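Local coordinates for protein 6-aminohexanoate-dimer hydrolase (Bacillus anthracis, PDB 4GB7) that probably hydrolyses amide bonds of 6-aminohexanoate oligomers with a serine beta-lactamase-like fold, though its true substrate is not established, at residues 79-87 / 116-125; 181-189 / 353-361. All coordinates share one frame; numbering follows the deposited sequence.

Contact 1 of 2, residues 79-87 / 116-125; sequences FPSALQNLD and VHNGQLVYER
Along the outermost strand 120-126 of the five-stranded antiparallel sheet of this beta-lactamase-like fold, the extended chain 79-87 is laid down like an extra, irregular edge. Ser81 and Leu121 form a single beta bridge: Leu121 N donates to Pro80 O (2.8 Å), and Ala82 N gives its hydrogen back to Leu121 O. One more backbone bond, Gln84 N to Val122 O at 2.8 Å, carries the pairing to the classic bulge in which Val122 and Tyr123 both face Val115. Beyond it, side chains take over. Asp87 OD1 takes two strong bonds, with Tyr123 OH at 2.6 Å on its anti lone pair and Arg125 NE at 2.9 Å on its syn lone pair; the second belongs to a salt bridge, with weak bonds from Arg125 NH2 to both carboxylate oxygens. The carboxylate stands 70° to the guanidinium plane. Arg125 bends at chi2 (-76°), which folds its head back over Tyr123, CE1 lying under the centre of the guanidinium, while NH1 donates to Glu124 O. Leu86 CB sits 3.7 Å from the Tyr123 ring centroid, almost on the ring normal, a CH-pi contact that, with the hydroxyl bond, should hold the phenol's rotation. At the other end Phe79 brings CE1 to 3.8 Å from Val116 CG1, with CZ against CG2, so each methyl meets one of two neighbouring ring carbons. Close by, the type I' turn from His117 to Gln120 joins strand 110-117 to strand 120-126, and Pro80 CG rests near Gly119 O. Helix 307-318 packs on Phe79 and Val116, helix 402-417 on Gln84 and Val122, and helix 101-107 on Leu86, Asp87 and Tyr123.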
loop_
_atom_site.group_PDB
_atom_site.type_symbol
_atom_site.label_atom_id
_atom_site.label_comp_id
_atom_site.label_asym_id
_atom_site.label_seq_id
_atom_site.Cartn_x
_atom_site.Cartn_y
_atom_site.Cartn_z
ATOM N N PHE A 79 -17.441 13.572 -2.788
ATOM C CA PHE A 79 -17.748 12.447 -3.635
ATOM C C PHE A 79 -19.224 12.501 -4.074
ATOM O O PHE A 79 -20.094 12.417 -3.220
ATOM C CB PHE A 79 -17.475 11.109 -2.898
ATOM C CG PHE A 79 -16.438 10.290 -3.551
ATOM C CD1 PHE A 79 -16.707 9.749 -4.804
ATOM C CD2 PHE A 79 -15.260 10.017 -2.938
ATOM C CE1 PHE A 79 -15.784 8.979 -5.450
ATOM C CE2 PHE A 79 -14.312 9.254 -3.592
ATOM C CZ PHE A 79 -14.573 8.766 -4.854
ATOM N N PRO A 80 -19.517 12.522 -5.382
ATOM C CA PRO A 80 -20.912 12.260 -5.779
ATOM C C PRO A 80 -21.296 10.833 -5.439
ATOM O O PRO A 80 -20.448 9.950 -5.451
ATOM C CB PRO A 80 -20.932 12.496 -7.269
ATOM C CG PRO A 80 -19.543 12.433 -7.689
ATOM C CD PRO A 80 -18.632 12.664 -6.526
ATOM N N SER A 81 -22.548 10.615 -5.101
ATOM C CA SER A 81 -22.991 9.298 -4.646
ATOM C C SER A 81 -24.191 8.765 -5.425
ATOM O O SER A 81 -25.009 9.521 -5.988
ATOM C CB SER A 81 -23.351 9.311 -3.158
ATOM O OG SER A 81 -24.559 9.998 -2.959
ATOM N N ALA A 82 -24.288 7.451 -5.427
ATOM C CA ALA A 82 -25.421 6.741 -5.872
ATOM C C ALA A 82 -25.499 5.493 -4.977
ATOM O O ALA A 82 -25.163 4.362 -5.363
ATOM C CB ALA A 82 -25.288 6.360 -7.329
ATOM N N LEU A 83 -25.972 5.731 -3.769
ATOM C CA LEU A 83 -25.890 4.736 -2.694
ATOM C C LEU A 83 -26.766 3.534 -2.942
ATOM O O LEU A 83 -27.917 3.637 -3.415
ATOM C CB LEU A 83 -26.216 5.381 -1.361
ATOM C CG LEU A 83 -25.260 6.442 -0.787
ATOM C CD1 LEU A 83 -25.690 6.694 0.638
ATOM C CD2 LEU A 83 -23.763 6.050 -0.847
ATOM N N GLN A 84 -26.193 2.380 -2.622
ATOM C CA GLN A 84 -26.916 1.125 -2.544
ATOM C C GLN A 84 -26.500 0.434 -1.256
ATOM O O GLN A 84 -25.335 0.315 -0.970
ATOM C CB GLN A 84 -26.595 0.225 -3.696
ATOM C CG GLN A 84 -27.061 0.698 -5.042
ATOM C CD GLN A 84 -26.770 -0.362 -6.095
ATOM O OE1 GLN A 84 -27.156 -1.533 -5.949
ATOM N NE2 GLN A 84 -26.052 0.026 -7.130
ATOM N N ASN A 85 -27.476 -0.045 -0.487
ATOM C CA ASN A 85 -27.137 -0.680 0.757
ATOM C C ASN A 85 -26.761 -2.134 0.483
ATOM O O ASN A 85 -27.638 -2.972 0.185
ATOM C CB ASN A 85 -28.296 -0.651 1.760
ATOM C CG ASN A 85 -27.862 -1.105 3.125
ATOM O OD1 ASN A 85 -26.832 -1.743 3.243
ATOM N ND2 ASN A 85 -28.626 -0.764 4.169
ATOM N N LEU A 86 -25.464 -2.423 0.602
ATOM C CA LEU A 86 -24.924 -3.775 0.384
ATOM C C LEU A 86 -24.797 -4.590 1.671
ATOM O O LEU A 86 -24.140 -5.619 1.662
ATOM C CB LEU A 86 -23.561 -3.701 -0.294
ATOM C CG LEU A 86 -23.627 -2.994 -1.663
ATOM C CD1 LEU A 86 -22.224 -2.901 -2.248
ATOM C CD2 LEU A 86 -24.552 -3.644 -2.709
ATOM N N ASP A 87 -25.411 -4.157 2.769
ATOM C CA ASP A 87 -25.155 -4.824 4.029
ATOM C C ASP A 87 -25.481 -6.328 3.934
ATOM O O ASP A 87 -24.792 -7.145 4.551
ATOM C CB ASP A 87 -26.023 -4.272 5.146
ATOM C CG ASP A 87 -25.586 -2.930 5.646
ATOM O OD1 ASP A 87 -24.444 -2.511 5.360
ATOM O OD2 ASP A 87 -26.440 -2.282 6.324
ATOM N N VAL A 116 -16.782 2.441 -4.904
ATOM C CA VAL A 116 -17.022 3.497 -5.876
ATOM C C VAL A 116 -17.281 2.804 -7.228
ATOM O O VAL A 116 -16.596 1.819 -7.571
ATOM C CB VAL A 116 -15.839 4.431 -6.002
ATOM C CG1 VAL A 116 -16.133 5.578 -6.996
ATOM C CG2 VAL A 116 -15.503 5.048 -4.655
ATOM N N HIS A 117 -18.271 3.285 -7.966
ATOM C CA HIS A 117 -18.719 2.662 -9.234
ATOM C C HIS A 117 -19.083 3.756 -10.203
ATOM O O HIS A 117 -19.871 4.653 -9.891
ATOM C CB HIS A 117 -19.921 1.777 -9.007
ATOM C CG HIS A 117 -20.363 1.034 -10.223
ATOM N ND1 HIS A 117 -21.662 0.956 -10.595
ATOM C CD2 HIS A 117 -19.623 0.325 -11.186
ATOM C CE1 HIS A 117 -21.754 0.218 -11.742
ATOM N NE2 HIS A 117 -20.511 -0.158 -12.111
ATOM N N ASN A 118 -18.424 3.755 -11.355
ATOM C CA ASN A 118 -18.576 4.822 -12.335
ATOM C C ASN A 118 -18.376 6.208 -11.709
ATOM O O ASN A 118 -19.047 7.199 -12.066
ATOM C CB ASN A 118 -19.941 4.755 -13.081
ATOM C CG ASN A 118 -20.117 3.480 -13.890
ATOM O OD1 ASN A 118 -19.232 3.106 -14.653
ATOM N ND2 ASN A 118 -21.261 2.821 -13.736
ATOM N N GLY A 119 -17.396 6.298 -10.839
ATOM C CA GLY A 119 -17.011 7.559 -10.251
ATOM C C GLY A 119 -17.994 8.121 -9.254
ATOM O O GLY A 119 -17.920 9.291 -8.913
ATOM N N GLN A 120 -18.863 7.270 -8.736
ATOM C CA GLN A 120 -19.786 7.705 -7.682
ATOM C C GLN A 120 -19.698 6.725 -6.515
ATOM O O GLN A 120 -19.564 5.507 -6.728
ATOM C CB GLN A 120 -21.211 7.732 -8.174
ATOM C CG GLN A 120 -21.428 8.645 -9.372
ATOM C CD GLN A 120 -22.867 8.623 -9.854
ATOM O OE1 GLN A 120 -23.469 7.555 -10.044
ATOM N NE2 GLN A 120 -23.442 9.807 -10.008
ATOM N N LEU A 121 -19.726 7.266 -5.293
ATOM C CA LEU A 121 -19.751 6.439 -4.101
ATOM C C LEU A 121 -21.055 5.641 -4.004
ATOM O O LEU A 121 -22.158 6.199 -4.101
ATOM C CB LEU A 121 -19.592 7.326 -2.870
ATOM C CG LEU A 121 -19.638 6.707 -1.492
ATOM C CD1 LEU A 121 -18.447 5.818 -1.276
ATOM C CD2 LEU A 121 -19.766 7.824 -0.422
ATOM N N VAL A 122 -20.924 4.320 -3.819
ATOM C CA VAL A 122 -22.077 3.449 -3.701
ATOM C C VAL A 122 -22.301 2.937 -2.319
ATOM O O VAL A 122 -23.477 2.725 -1.924
ATOM C CB VAL A 122 -22.009 2.248 -4.712
ATOM C CG1 VAL A 122 -23.120 1.229 -4.449
ATOM C CG2 VAL A 122 -22.000 2.800 -6.126
ATOM N N TYR A 123 -21.229 2.711 -1.555
ATOM C CA TYR A 123 -21.374 2.049 -0.267
ATOM C C TYR A 123 -20.148 2.308 0.545
ATOM O O TYR A 123 -19.036 2.185 0.038
ATOM C CB TYR A 123 -21.482 0.567 -0.458
ATOM C CG TYR A 123 -21.693 -0.298 0.750
ATOM C CD1 TYR A 123 -22.876 -0.236 1.454
ATOM C CD2 TYR A 123 -20.734 -1.229 1.144
ATOM C CE1 TYR A 123 -23.094 -1.092 2.517
ATOM C CE2 TYR A 123 -20.931 -2.082 2.222
ATOM C CZ TYR A 123 -22.115 -1.999 2.897
ATOM O OH TYR A 123 -22.339 -2.887 3.914
ATOM N N GLU A 124 -20.337 2.752 1.756
ATOM C CA GLU A 124 -19.259 2.907 2.719
ATOM C C GLU A 124 -19.720 2.503 4.085
ATOM O O GLU A 124 -20.841 2.865 4.508
ATOM C CB GLU A 124 -18.656 4.302 2.763
ATOM C CG GLU A 124 -19.650 5.401 3.004
ATOM C CD GLU A 124 -19.047 6.783 3.159
ATOM O OE1 GLU A 124 -17.811 6.925 3.171
ATOM O OE2 GLU A 124 -19.840 7.748 3.263
ATOM N N ARG A 125 -18.841 1.770 4.778
ATOM C CA ARG A 125 -19.095 1.359 6.127
ATOM C C ARG A 125 -17.830 1.474 6.932
ATOM O O ARG A 125 -16.743 1.168 6.424
ATOM C CB ARG A 125 -19.603 -0.062 6.192
ATOM C CG ARG A 125 -20.987 -0.243 5.569
ATOM C CD ARG A 125 -22.056 0.295 6.512
ATOM N NE ARG A 125 -23.376 0.085 5.938
ATOM C CZ ARG A 125 -24.070 0.919 5.150
ATOM N NH1 ARG A 125 -23.577 2.078 4.696
ATOM N NH2 ARG A 125 -25.312 0.559 4.784
#

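Contact 2 of 2, residues 181-189 / 353-361; sequences TLQQLMDMQ and ISYHNQWWI
Met188, a selenomethionine, lays its CG 3.3 Å from Tyr355 CE1, slanting past the ring, with CE continuing to the phenol oxygen. It is the positive-phi C-prime residue of the Schellman motif that ends helix 182-186, and the type I' hairpin turn His356 to Trp359 docks against that helix end. Asp187, the first residue past the helix, grips the turn: its OD1 accepts from His356 ND1 (2.6 Å) and, nearly in line with the C-O bond, from Asn357 N (3.0 Å). OD1 lies in the imidazole plane, and ND1 meets it on the syn side, somewhat out of the carboxylate plane. This bond, with Asn357 ND2 over the centre of one ring face, should hold the imidazole's rotation. The Gln183 side chain bends at chi2 (61°), which brings NE2 to Asn357 OD1 at 2.8 Å and Asp187 OD2 at 3.0 Å, both near its amide plane, so one amide nitrogen spends its two hydrogens on the turn and on the residue just past the helix. Gln358 NE2 donates to Met186 O at 2.9 Å, approaching from above the carbonyl plane, while Gln358 OE1 turns to Thr254. Gln358 and Met188 also touch Lys143 of a putative SxxK motif, placing this buried contact beside the probable active site. A water donates to Asp187 O at 2.7 Å and to Tyr355 O at 2.8 Å.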
loop_
_atom_site.group_PDB
_atom_site.type_symbol
_atom_site.label_atom_id
_atom_site.label_comp_id
_atom_site.label_asym_id
_atom_site.label_seq_id
_atom_site.Cartn_x
_atom_site.Cartn_y
_atom_site.Cartn_z
ATOM N N THR A 181 18.728 -2.028 -11.007
ATOM C CA THR A 181 18.169 -0.917 -11.779
ATOM C C THR A 181 16.895 -0.450 -11.115
ATOM O O THR A 181 16.268 -1.197 -10.346
ATOM C CB THR A 181 17.833 -1.254 -13.255
ATOM O OG1 THR A 181 16.781 -2.234 -13.312
ATOM C CG2 THR A 181 19.065 -1.720 -14.067
ATOM N N LEU A 182 16.495 0.774 -11.435
ATOM C CA LEU A 182 15.257 1.299 -10.897
ATOM C C LEU A 182 14.072 0.415 -11.296
ATOM O O LEU A 182 13.188 0.166 -10.462
ATOM C CB LEU A 182 15.015 2.730 -11.326
ATOM C CG LEU A 182 15.726 3.766 -10.479
ATOM C CD1 LEU A 182 17.241 3.602 -10.441
ATOM C CD2 LEU A 182 15.327 5.159 -10.937
ATOM N N GLN A 183 14.049 -0.031 -12.550
ATOM C CA GLN A 183 13.011 -0.914 -13.042
ATOM C C GLN A 183 12.945 -2.223 -12.248
ATOM O O GLN A 183 11.848 -2.675 -11.899
ATOM C CB GLN A 183 13.115 -1.140 -14.562
ATOM C CG GLN A 183 11.859 -1.807 -15.134
ATOM C CD GLN A 183 10.601 -0.963 -14.936
ATOM O OE1 GLN A 183 10.535 0.176 -15.357
ATOM N NE2 GLN A 183 9.586 -1.543 -14.309
ATOM N N GLN A 184 14.099 -2.822 -11.966
ATOM C CA GLN A 184 14.168 -4.020 -11.091
ATOM C C GLN A 184 13.565 -3.795 -9.725
ATOM O O GLN A 184 12.834 -4.666 -9.187
ATOM C CB GLN A 184 15.604 -4.565 -11.027
ATOM C CG GLN A 184 15.972 -5.199 -12.364
ATOM C CD GLN A 184 17.498 -5.414 -12.543
ATOM O OE1 GLN A 184 18.342 -4.894 -11.741
ATOM N NE2 GLN A 184 17.863 -6.138 -13.590
ATOM N N LEU A 185 13.850 -2.630 -9.155
ATOM C CA LEU A 185 13.265 -2.238 -7.861
ATOM C C LEU A 185 11.743 -2.091 -7.978
ATOM O O LEU A 185 10.950 -2.655 -7.134
ATOM C CB LEU A 185 13.916 -0.955 -7.337
ATOM C CG LEU A 185 15.387 -1.025 -6.966
ATOM C CD1 LEU A 185 16.030 0.360 -6.903
ATOM C CD2 LEU A 185 15.655 -1.737 -5.650
HETATM N N MSE A 186 11.320 -1.335 -8.980
HETATM C CA MSE A 186 9.881 -1.158 -9.301
HETATM C C MSE A 186 9.120 -2.491 -9.428
HETATM O O MSE A 186 7.952 -2.617 -8.983
HETATM C CB MSE A 186 9.718 -0.339 -10.588
HETATM C CG MSE A 186 10.042 1.142 -10.470
HETATM SE SE MSE A 186 8.622 2.042 -9.519
HETATM C CE MSE A 186 7.606 2.479 -11.076
ATOM N N ASP A 187 9.788 -3.499 -10.000
ATOM C CA ASP A 187 9.171 -4.802 -10.225
ATOM C C ASP A 187 9.441 -5.837 -9.125
ATOM O O ASP A 187 9.102 -7.023 -9.306
ATOM C CB ASP A 187 9.597 -5.357 -11.603
ATOM C CG ASP A 187 8.977 -4.575 -12.767
ATOM O OD1 ASP A 187 7.894 -4.000 -12.565
ATOM O OD2 ASP A 187 9.608 -4.489 -13.839
HETATM N N MSE A 188 10.073 -5.425 -8.027
HETATM C CA MSE A 188 10.336 -6.323 -6.920
HETATM C C MSE A 188 11.165 -7.545 -7.394
HETATM O O MSE A 188 10.881 -8.663 -7.095
HETATM C CB MSE A 188 9.024 -6.739 -6.242
HETATM C CG MSE A 188 8.475 -5.639 -5.408
HETATM SE SE MSE A 188 9.493 -4.989 -3.983
HETATM C CE MSE A 188 8.053 -4.132 -3.024
ATOM N N GLN A 189 12.212 -7.279 -8.154
ATOM C CA GLN A 189 13.083 -8.322 -8.627
ATOM C C GLN A 189 14.508 -8.259 -7.999
ATOM O O GLN A 189 15.503 -8.742 -8.581
ATOM C CB GLN A 189 13.138 -8.298 -10.135
ATOM C CG GLN A 189 11.849 -8.715 -10.817
ATOM C CD GLN A 189 11.870 -8.452 -12.289
ATOM O OE1 GLN A 189 12.760 -7.770 -12.798
ATOM N NE2 GLN A 189 10.913 -9.014 -13.000
ATOM N N ILE A 353 -0.393 -14.933 -11.181
ATOM C CA ILE A 353 -0.318 -13.550 -10.652
ATOM C C ILE A 353 0.993 -12.915 -11.110
ATOM O O ILE A 353 2.044 -13.562 -11.105
ATOM C CB ILE A 353 -0.379 -13.541 -9.095
ATOM C CG1 ILE A 353 -1.715 -14.124 -8.637
ATOM C CG2 ILE A 353 -0.200 -12.127 -8.511
ATOM C CD1 ILE A 353 -1.737 -14.405 -7.133
ATOM N N SER A 354 0.913 -11.665 -11.513
ATOM C CA SER A 354 2.081 -10.898 -11.918
ATOM C C SER A 354 2.210 -9.677 -11.041
ATOM O O SER A 354 1.322 -9.377 -10.247
ATOM C CB SER A 354 2.003 -10.466 -13.372
ATOM O OG SER A 354 1.906 -11.554 -14.251
ATOM N N TYR A 355 3.327 -8.972 -11.203
ATOM C CA TYR A 355 3.600 -7.776 -10.409
ATOM C C TYR A 355 4.408 -6.808 -11.265
ATOM O O TYR A 355 5.416 -7.211 -11.858
ATOM C CB TYR A 355 4.400 -8.137 -9.196
ATOM C CG TYR A 355 4.626 -7.030 -8.174
ATOM C CD1 TYR A 355 5.622 -6.085 -8.339
ATOM C CD2 TYR A 355 3.822 -6.947 -7.013
ATOM C CE1 TYR A 355 5.871 -5.122 -7.361
ATOM C CE2 TYR A 355 4.052 -5.977 -6.050
ATOM C CZ TYR A 355 5.043 -5.044 -6.236
ATOM O OH TYR A 355 5.312 -4.132 -5.249
ATOM N N HIS A 356 3.978 -5.551 -11.309
ATOM C CA HIS A 356 4.635 -4.543 -12.139
ATOM C C HIS A 356 4.501 -3.184 -11.478
ATOM O O HIS A 356 3.394 -2.766 -11.130
ATOM C CB HIS A 356 4.005 -4.529 -13.534
ATOM C CG HIS A 356 4.812 -3.766 -14.576
ATOM N ND1 HIS A 356 6.152 -3.573 -14.480
ATOM C CD2 HIS A 356 4.424 -3.211 -15.774
ATOM C CE1 HIS A 356 6.582 -2.882 -15.545
ATOM N NE2 HIS A 356 5.538 -2.678 -16.355
ATOM N N ASN A 357 5.624 -2.492 -11.274
ATOM C CA ASN A 357 5.631 -1.110 -10.814
ATOM C C ASN A 357 4.833 -0.850 -9.533
ATOM O O ASN A 357 4.109 0.139 -9.393
ATOM C CB ASN A 357 5.146 -0.213 -11.985
ATOM C CG ASN A 357 6.094 -0.269 -13.178
ATOM O OD1 ASN A 357 7.302 -0.488 -12.999
ATOM N ND2 ASN A 357 5.549 -0.101 -14.396
ATOM N N GLN A 358 5.009 -1.758 -8.593
ATOM C CA GLN A 358 4.449 -1.708 -7.241
ATOM C C GLN A 358 3.007 -2.186 -7.146
ATOM O O GLN A 358 2.415 -2.120 -6.063
ATOM C CB GLN A 358 4.682 -0.370 -6.524
ATOM C CG GLN A 358 6.149 0.136 -6.567
ATOM C CD GLN A 358 7.083 -0.684 -5.677
ATOM O OE1 GLN A 358 7.162 -0.467 -4.465
ATOM N NE2 GLN A 358 7.853 -1.601 -6.298
ATOM N N TRP A 359 2.458 -2.679 -8.263
ATOM C CA TRP A 359 1.067 -3.217 -8.313
ATOM C C TRP A 359 1.000 -4.733 -8.594
ATOM O O TRP A 359 1.765 -5.290 -9.396
ATOM C CB TRP A 359 0.264 -2.524 -9.412
ATOM C CG TRP A 359 -0.001 -1.086 -9.132
ATOM C CD1 TRP A 359 0.784 0.011 -9.488
ATOM C CD2 TRP A 359 -1.179 -0.538 -8.520
ATOM N NE1 TRP A 359 0.202 1.156 -9.094
ATOM C CE2 TRP A 359 -0.993 0.888 -8.498
ATOM C CE3 TRP A 359 -2.336 -1.083 -7.939
ATOM C CZ2 TRP A 359 -1.910 1.746 -7.925
ATOM C CZ3 TRP A 359 -3.257 -0.211 -7.390
ATOM C CH2 TRP A 359 -3.050 1.188 -7.384
ATOM N N TRP A 360 0.074 -5.407 -7.919
ATOM C CA TRP A 360 -0.269 -6.805 -8.185
ATOM C C TRP A 360 -1.292 -6.879 -9.298
ATOM O O TRP A 360 -2.228 -6.050 -9.382
ATOM C CB TRP A 360 -0.869 -7.498 -6.962
ATOM C CG TRP A 360 0.013 -7.463 -5.726
ATOM C CD1 TRP A 360 0.129 -6.447 -4.809
ATOM C CD2 TRP A 360 0.962 -8.501 -5.274
ATOM N NE1 TRP A 360 1.034 -6.765 -3.834
ATOM C CE2 TRP A 360 1.569 -7.998 -4.059
ATOM C CE3 TRP A 360 1.346 -9.757 -5.759
ATOM C CZ2 TRP A 360 2.512 -8.716 -3.366
ATOM C CZ3 TRP A 360 2.259 -10.499 -5.018
ATOM C CH2 TRP A 360 2.845 -9.992 -3.863
ATOM N N ILE A 361 -1.123 -7.889 -10.147
ATOM C CA ILE A 361 -1.998 -8.123 -11.290
ATOM C C ILE A 361 -2.450 -9.558 -11.219
ATOM O O ILE A 361 -1.702 -10.470 -11.632
ATOM C CB ILE A 361 -1.253 -7.859 -12.621
ATOM C CG1 ILE A 361 -0.683 -6.459 -12.636
ATOM C CG2 ILE A 361 -2.173 -8.106 -13.800
ATOM C CD1 ILE A 361 0.436 -6.262 -13.620
HETATM O O HOH W 1 7.808 -8.526 -11.065
#

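Running from the N terminus, the chain first passes through 79-87 in the loop between strands 66-69 and 90-92, then runs through strands 90-92 and 97-100 and helix 101-107 into strand 110-117, whose end and the following strand close contact 1; 28 residues, half of them strand, lie between. Contact 2 opens later, at helix 182-186, and closes only after 163 residues, when the hairpin 354-361 arrives. The two are therefore in series, neither nested nor crossed. The centres of contacts 1 and 2 lie about 31 Å apart. Their nearest atoms are about 13 Å apart. Contact 1 fastens the N-terminal region to the outer edge of the five-stranded sheet; contact 2 joins a helix end to the two-stranded hairpin deep within the chain.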